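Uncharacterized protein (Staphylococcus aureus subsp. aureus, PDB 4H0A) is of unknown function but belongs to the CAP family of cysteine-rich secretory proteins, with a CAP-associated N-terminal region joined to the CAP region. Local coordinates at residues Q58-K70 / H194-S208. Residues are numbered along the deposited sequence; the frame is centred on the assembly and turned at random.
Sequences QADRVYPFRDGYK and HNKRPVEQNPNQLIS. With EDO (1,2-ethanediol), chain D.
Asn204 lies flat on one face of the Tyr63 ring. Its amide plane is stacked 3° from the ring plane, and CB sits 3.6 Å from the ring centroid as a CH-pi contact. Asn204 ND2 donates back to the backbone O of Glu200, four residues earlier, which fixes the rotation of the amide. Its OD1 takes Arg61 NH1 at 3.0 Å on a lone pair, with guanidinium and amide nearly coplanar. The Arg61 chain runs out with CG opposite the backbone N (chi1 -159°), then bends at chi3, which brings the guanidinium to Asn204 and Ser208. Arg61 NH1 also reaches Asn204 O, and Arg61 NH2 meets Ser208 OG at 2.9 Å. Ile207 CG2 covers one face of this guanidinium and Tyr63 CE1 lies over the opposite face, toward its rim. Glu211 forms a salt bridge with Arg61 NH2. A water joins Tyr63 OH, Gln205 OE1 and Ser208 OG.

Further along, Gln201 extends its chain so that OE1 accepts Arg66 N at 2.9 Å. Asn195 OD1 accepts Asp67 N at 2.8 Å. His194 ND1 donates almost straight (170°) to the syn side of Asp67 OD2. The Arg66 guanidinium stacks on His194. Over its opposite face lies Arg197 NH2, 3.1 Å from Arg66 NH2: two donors of like charge, with Asp314 probably offsetting the charge on Arg197. Arg66 and His194 are poorly ordered.

The contact sets the edge strand 61-65 of the seven-stranded antiparallel sheet against the start of helix 201-219. Polar side chains do most of the joining. The Arg61 cluster is fixed by several bonds, whereas the Arg66 stack is probably looser. Asp67, with Asp179 close by, may favour a protonated His194, though the Arg66 stacked on it would oppose this.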
# COMPACT_ATOMS: atom_id res chain seq x y z
N GLN A 58 -5.74 -10.73 19.65
CA GLN A 58 -6.65 -10.65 18.53
C GLN A 58 -6.37 -9.45 17.62
O GLN A 58 -6.01 -8.38 18.10
CB GLN A 58 -8.09 -10.58 19.05
CG GLN A 58 -8.51 -11.82 19.86
CD GLN A 58 -8.69 -13.06 19.00
OE1 GLN A 58 -9.36 -13.03 17.98
NE2 GLN A 58 -8.12 -14.19 19.42
N ALA A 59 -6.54 -9.63 16.31
CA ALA A 59 -6.34 -8.57 15.34
C ALA A 59 -7.34 -7.44 15.56
O ALA A 59 -8.42 -7.65 16.11
CB ALA A 59 -6.47 -9.11 13.92
N ASP A 60 -6.96 -6.24 15.14
CA ASP A 60 -7.82 -5.06 15.28
C ASP A 60 -8.99 -5.10 14.31
O ASP A 60 -10.08 -4.66 14.64
CB ASP A 60 -6.99 -3.78 15.06
CG ASP A 60 -5.94 -3.60 16.14
OD1 ASP A 60 -6.33 -3.42 17.31
OD2 ASP A 60 -4.75 -3.72 15.83
N ARG A 61 -8.74 -5.65 13.12
CA ARG A 61 -9.68 -5.70 12.02
C ARG A 61 -9.43 -6.97 11.21
O ARG A 61 -8.26 -7.28 10.97
CB ARG A 61 -9.35 -4.44 11.16
CG ARG A 61 -10.40 -3.93 10.26
CD ARG A 61 -10.23 -2.48 9.87
NE ARG A 61 -8.89 -2.11 9.37
CZ ARG A 61 -8.54 -1.91 8.10
NH1 ARG A 61 -9.40 -2.13 7.12
NH2 ARG A 61 -7.31 -1.49 7.80
N VAL A 62 -10.48 -7.71 10.81
CA VAL A 62 -10.35 -8.90 9.96
C VAL A 62 -11.40 -8.79 8.89
O VAL A 62 -12.56 -8.59 9.24
CB VAL A 62 -10.48 -10.24 10.72
CG1 VAL A 62 -10.36 -11.44 9.76
CG2 VAL A 62 -9.45 -10.33 11.85
N TYR A 63 -11.03 -8.92 7.60
CA TYR A 63 -11.99 -8.77 6.51
C TYR A 63 -11.59 -9.54 5.26
O TYR A 63 -10.40 -9.66 4.96
CB TYR A 63 -12.13 -7.28 6.15
CG TYR A 63 -10.81 -6.58 5.91
CD1 TYR A 63 -10.07 -6.07 6.97
CD2 TYR A 63 -10.30 -6.41 4.63
CE1 TYR A 63 -8.85 -5.43 6.77
CE2 TYR A 63 -9.08 -5.76 4.41
CZ TYR A 63 -8.36 -5.27 5.49
OH TYR A 63 -7.15 -4.65 5.26
N PRO A 64 -12.57 -9.98 4.47
CA PRO A 64 -12.24 -10.66 3.22
C PRO A 64 -11.92 -9.67 2.11
O PRO A 64 -12.39 -8.53 2.12
CB PRO A 64 -13.53 -11.42 2.89
CG PRO A 64 -14.62 -10.55 3.45
CD PRO A 64 -14.05 -9.89 4.67
N PHE A 65 -11.19 -10.13 1.10
CA PHE A 65 -11.05 -9.37 -0.14
C PHE A 65 -11.13 -10.38 -1.31
O PHE A 65 -11.34 -11.57 -1.05
CB PHE A 65 -9.84 -8.45 -0.15
CG PHE A 65 -8.47 -9.07 -0.12
CD1 PHE A 65 -7.85 -9.33 1.08
CD2 PHE A 65 -7.72 -9.17 -1.28
CE1 PHE A 65 -6.53 -9.79 1.11
CE2 PHE A 65 -6.41 -9.62 -1.25
CZ PHE A 65 -5.81 -9.91 -0.05
N ARG A 66 -11.17 -9.90 -2.56
CA ARG A 66 -11.37 -10.76 -3.74
C ARG A 66 -10.38 -11.94 -3.82
O ARG A 66 -9.28 -11.88 -3.29
CB ARG A 66 -11.29 -9.96 -5.06
CG ARG A 66 -10.08 -9.03 -5.16
CD ARG A 66 -9.53 -8.82 -6.56
NE ARG A 66 -10.43 -8.04 -7.41
CZ ARG A 66 -10.06 -7.35 -8.49
NH1 ARG A 66 -8.78 -7.32 -8.86
NH2 ARG A 66 -10.95 -6.67 -9.19
N ASP A 67 -10.81 -12.99 -4.52
CA ASP A 67 -10.05 -14.22 -4.79
C ASP A 67 -9.78 -15.05 -3.52
O ASP A 67 -8.82 -15.83 -3.51
CB ASP A 67 -8.74 -13.91 -5.53
CG ASP A 67 -8.92 -12.93 -6.67
OD1 ASP A 67 -9.89 -13.08 -7.43
OD2 ASP A 67 -8.12 -11.98 -6.76
N GLY A 68 -10.65 -14.96 -2.52
CA GLY A 68 -10.58 -15.81 -1.35
C GLY A 68 -9.51 -15.54 -0.32
O GLY A 68 -9.17 -16.45 0.44
N TYR A 69 -8.99 -14.29 -0.25
CA TYR A 69 -8.02 -13.93 0.77
C TYR A 69 -8.71 -13.24 1.95
O TYR A 69 -9.84 -12.77 1.83
CB TYR A 69 -6.95 -12.99 0.20
CG TYR A 69 -6.06 -13.64 -0.84
CD1 TYR A 69 -4.93 -14.36 -0.47
CD2 TYR A 69 -6.34 -13.51 -2.19
CE1 TYR A 69 -4.10 -14.94 -1.43
CE2 TYR A 69 -5.52 -14.08 -3.16
CZ TYR A 69 -4.39 -14.78 -2.78
OH TYR A 69 -3.55 -15.36 -3.71
N LYS A 70 -8.02 -13.19 3.08
CA LYS A 70 -8.51 -12.52 4.29
C LYS A 70 -7.39 -11.67 4.84
O LYS A 70 -6.26 -12.14 4.91
CB LYS A 70 -8.98 -13.54 5.33
CG LYS A 70 -10.47 -13.74 5.42
CD LYS A 70 -10.82 -14.32 6.78
CE LYS A 70 -12.11 -15.08 6.77
NZ LYS A 70 -12.14 -16.09 7.86
N HIS A 194 -10.22 -11.96 -12.08
CA HIS A 194 -10.64 -11.79 -10.69
C HIS A 194 -12.14 -11.93 -10.52
O HIS A 194 -12.91 -11.53 -11.40
CB HIS A 194 -10.19 -10.42 -10.17
CG HIS A 194 -8.72 -10.19 -10.32
ND1 HIS A 194 -7.82 -10.61 -9.36
CD2 HIS A 194 -8.03 -9.64 -11.35
CE1 HIS A 194 -6.62 -10.28 -9.81
NE2 HIS A 194 -6.70 -9.69 -11.01
N ASN A 195 -12.56 -12.49 -9.37
CA ASN A 195 -13.98 -12.65 -9.05
C ASN A 195 -14.50 -11.34 -8.43
O ASN A 195 -13.71 -10.42 -8.18
CB ASN A 195 -14.22 -13.88 -8.13
CG ASN A 195 -13.69 -13.78 -6.71
OD1 ASN A 195 -12.86 -12.93 -6.37
ND2 ASN A 195 -14.14 -14.68 -5.84
N LYS A 196 -15.81 -11.27 -8.19
CA LYS A 196 -16.48 -10.10 -7.59
C LYS A 196 -15.83 -9.70 -6.26
O LYS A 196 -15.43 -10.57 -5.48
CB LYS A 196 -17.97 -10.43 -7.36
CG LYS A 196 -18.79 -9.36 -6.65
CD LYS A 196 -20.29 -9.65 -6.76
CE LYS A 196 -21.14 -8.84 -5.81
NZ LYS A 196 -21.20 -7.40 -6.18
N ARG A 197 -15.71 -8.38 -6.00
CA ARG A 197 -15.17 -7.91 -4.72
C ARG A 197 -16.22 -8.16 -3.63
O ARG A 197 -17.38 -7.81 -3.83
CB ARG A 197 -14.83 -6.40 -4.75
CG ARG A 197 -13.70 -6.03 -5.69
CD ARG A 197 -13.34 -4.56 -5.56
NE ARG A 197 -12.11 -4.23 -6.30
CZ ARG A 197 -12.03 -4.02 -7.61
NH1 ARG A 197 -13.12 -4.09 -8.38
NH2 ARG A 197 -10.86 -3.73 -8.17
N PRO A 198 -15.87 -8.72 -2.46
CA PRO A 198 -16.89 -8.82 -1.41
C PRO A 198 -17.29 -7.42 -0.92
O PRO A 198 -16.51 -6.47 -1.08
CB PRO A 198 -16.20 -9.64 -0.31
CG PRO A 198 -14.75 -9.43 -0.53
CD PRO A 198 -14.55 -9.19 -2.00
N VAL A 199 -18.50 -7.30 -0.35
CA VAL A 199 -19.03 -6.03 0.17
C VAL A 199 -18.06 -5.36 1.19
O VAL A 199 -18.04 -4.14 1.29
CB VAL A 199 -20.46 -6.23 0.79
CG1 VAL A 199 -20.41 -7.08 2.07
CG2 VAL A 199 -21.15 -4.90 1.06
N GLU A 200 -17.27 -6.16 1.94
CA GLU A 200 -16.34 -5.63 2.94
C GLU A 200 -15.11 -4.99 2.35
O GLU A 200 -14.43 -4.26 3.07
CB GLU A 200 -15.83 -6.73 3.89
CG GLU A 200 -16.89 -7.38 4.76
CD GLU A 200 -17.61 -8.57 4.16
OE1 GLU A 200 -17.54 -8.75 2.92
OE2 GLU A 200 -18.27 -9.31 4.93
N GLN A 201 -14.76 -5.30 1.09
CA GLN A 201 -13.49 -4.82 0.55
C GLN A 201 -13.39 -3.29 0.45
O GLN A 201 -12.53 -2.75 1.11
CB GLN A 201 -13.19 -5.45 -0.82
CG GLN A 201 -11.76 -5.17 -1.28
CD GLN A 201 -11.34 -5.93 -2.51
OE1 GLN A 201 -11.76 -7.07 -2.73
NE2 GLN A 201 -10.46 -5.36 -3.30
N ASN A 202 -14.22 -2.61 -0.36
CA ASN A 202 -14.12 -1.15 -0.52
C ASN A 202 -14.05 -0.38 0.82
O ASN A 202 -13.10 0.38 1.00
CB ASN A 202 -15.28 -0.60 -1.36
CG ASN A 202 -15.20 -0.89 -2.84
OD1 ASN A 202 -14.14 -1.22 -3.39
ND2 ASN A 202 -16.33 -0.75 -3.53
N PRO A 203 -14.96 -0.55 1.79
CA PRO A 203 -14.82 0.23 3.05
C PRO A 203 -13.54 -0.09 3.82
O PRO A 203 -13.00 0.80 4.47
CB PRO A 203 -16.07 -0.16 3.86
CG PRO A 203 -16.62 -1.37 3.21
CD PRO A 203 -16.19 -1.37 1.79
N ASN A 204 -13.04 -1.34 3.76
CA ASN A 204 -11.81 -1.69 4.49
C ASN A 204 -10.57 -1.17 3.75
O ASN A 204 -9.58 -0.85 4.42
CB ASN A 204 -11.73 -3.18 4.74
CG ASN A 204 -12.54 -3.54 5.94
OD1 ASN A 204 -12.15 -3.21 7.05
ND2 ASN A 204 -13.75 -4.07 5.75
N GLN A 205 -10.61 -1.06 2.40
CA GLN A 205 -9.48 -0.49 1.66
C GLN A 205 -9.39 0.99 2.00
O GLN A 205 -8.29 1.52 2.09
CB GLN A 205 -9.62 -0.68 0.13
CG GLN A 205 -9.56 -2.12 -0.37
CD GLN A 205 -8.34 -2.88 0.07
OE1 GLN A 205 -8.42 -3.86 0.82
NE2 GLN A 205 -7.18 -2.47 -0.40
N LEU A 206 -10.55 1.66 2.19
CA LEU A 206 -10.57 3.07 2.56
C LEU A 206 -9.93 3.25 3.96
O LEU A 206 -9.15 4.18 4.15
CB LEU A 206 -12.01 3.64 2.55
CG LEU A 206 -12.18 5.08 3.06
CD1 LEU A 206 -11.30 6.06 2.25
CD2 LEU A 206 -13.63 5.50 3.00
N ILE A 207 -10.26 2.36 4.92
CA ILE A 207 -9.68 2.44 6.27
C ILE A 207 -8.17 2.20 6.17
O ILE A 207 -7.41 2.89 6.83
CB ILE A 207 -10.36 1.46 7.27
CG1 ILE A 207 -11.81 1.91 7.53
CG2 ILE A 207 -9.58 1.41 8.61
CD1 ILE A 207 -12.73 0.79 7.96
N SER A 208 -7.73 1.22 5.37
CA SER A 208 -6.28 0.98 5.18
C SER A 208 -5.60 2.18 4.52
O SER A 208 -4.47 2.50 4.89
CB SER A 208 -6.06 -0.25 4.31
OG SER A 208 -6.48 -1.41 5.01
C1 EDO D . -14.65 -5.88 9.04
O1 EDO D . -15.37 -5.56 7.80
C2 EDO D . -13.38 -5.06 9.31
O2 EDO D . -13.60 -3.61 9.39
O HOH W 1 -6.34 -3.39 2.97
O HOH W 2 -13.69 -13.65 -2.63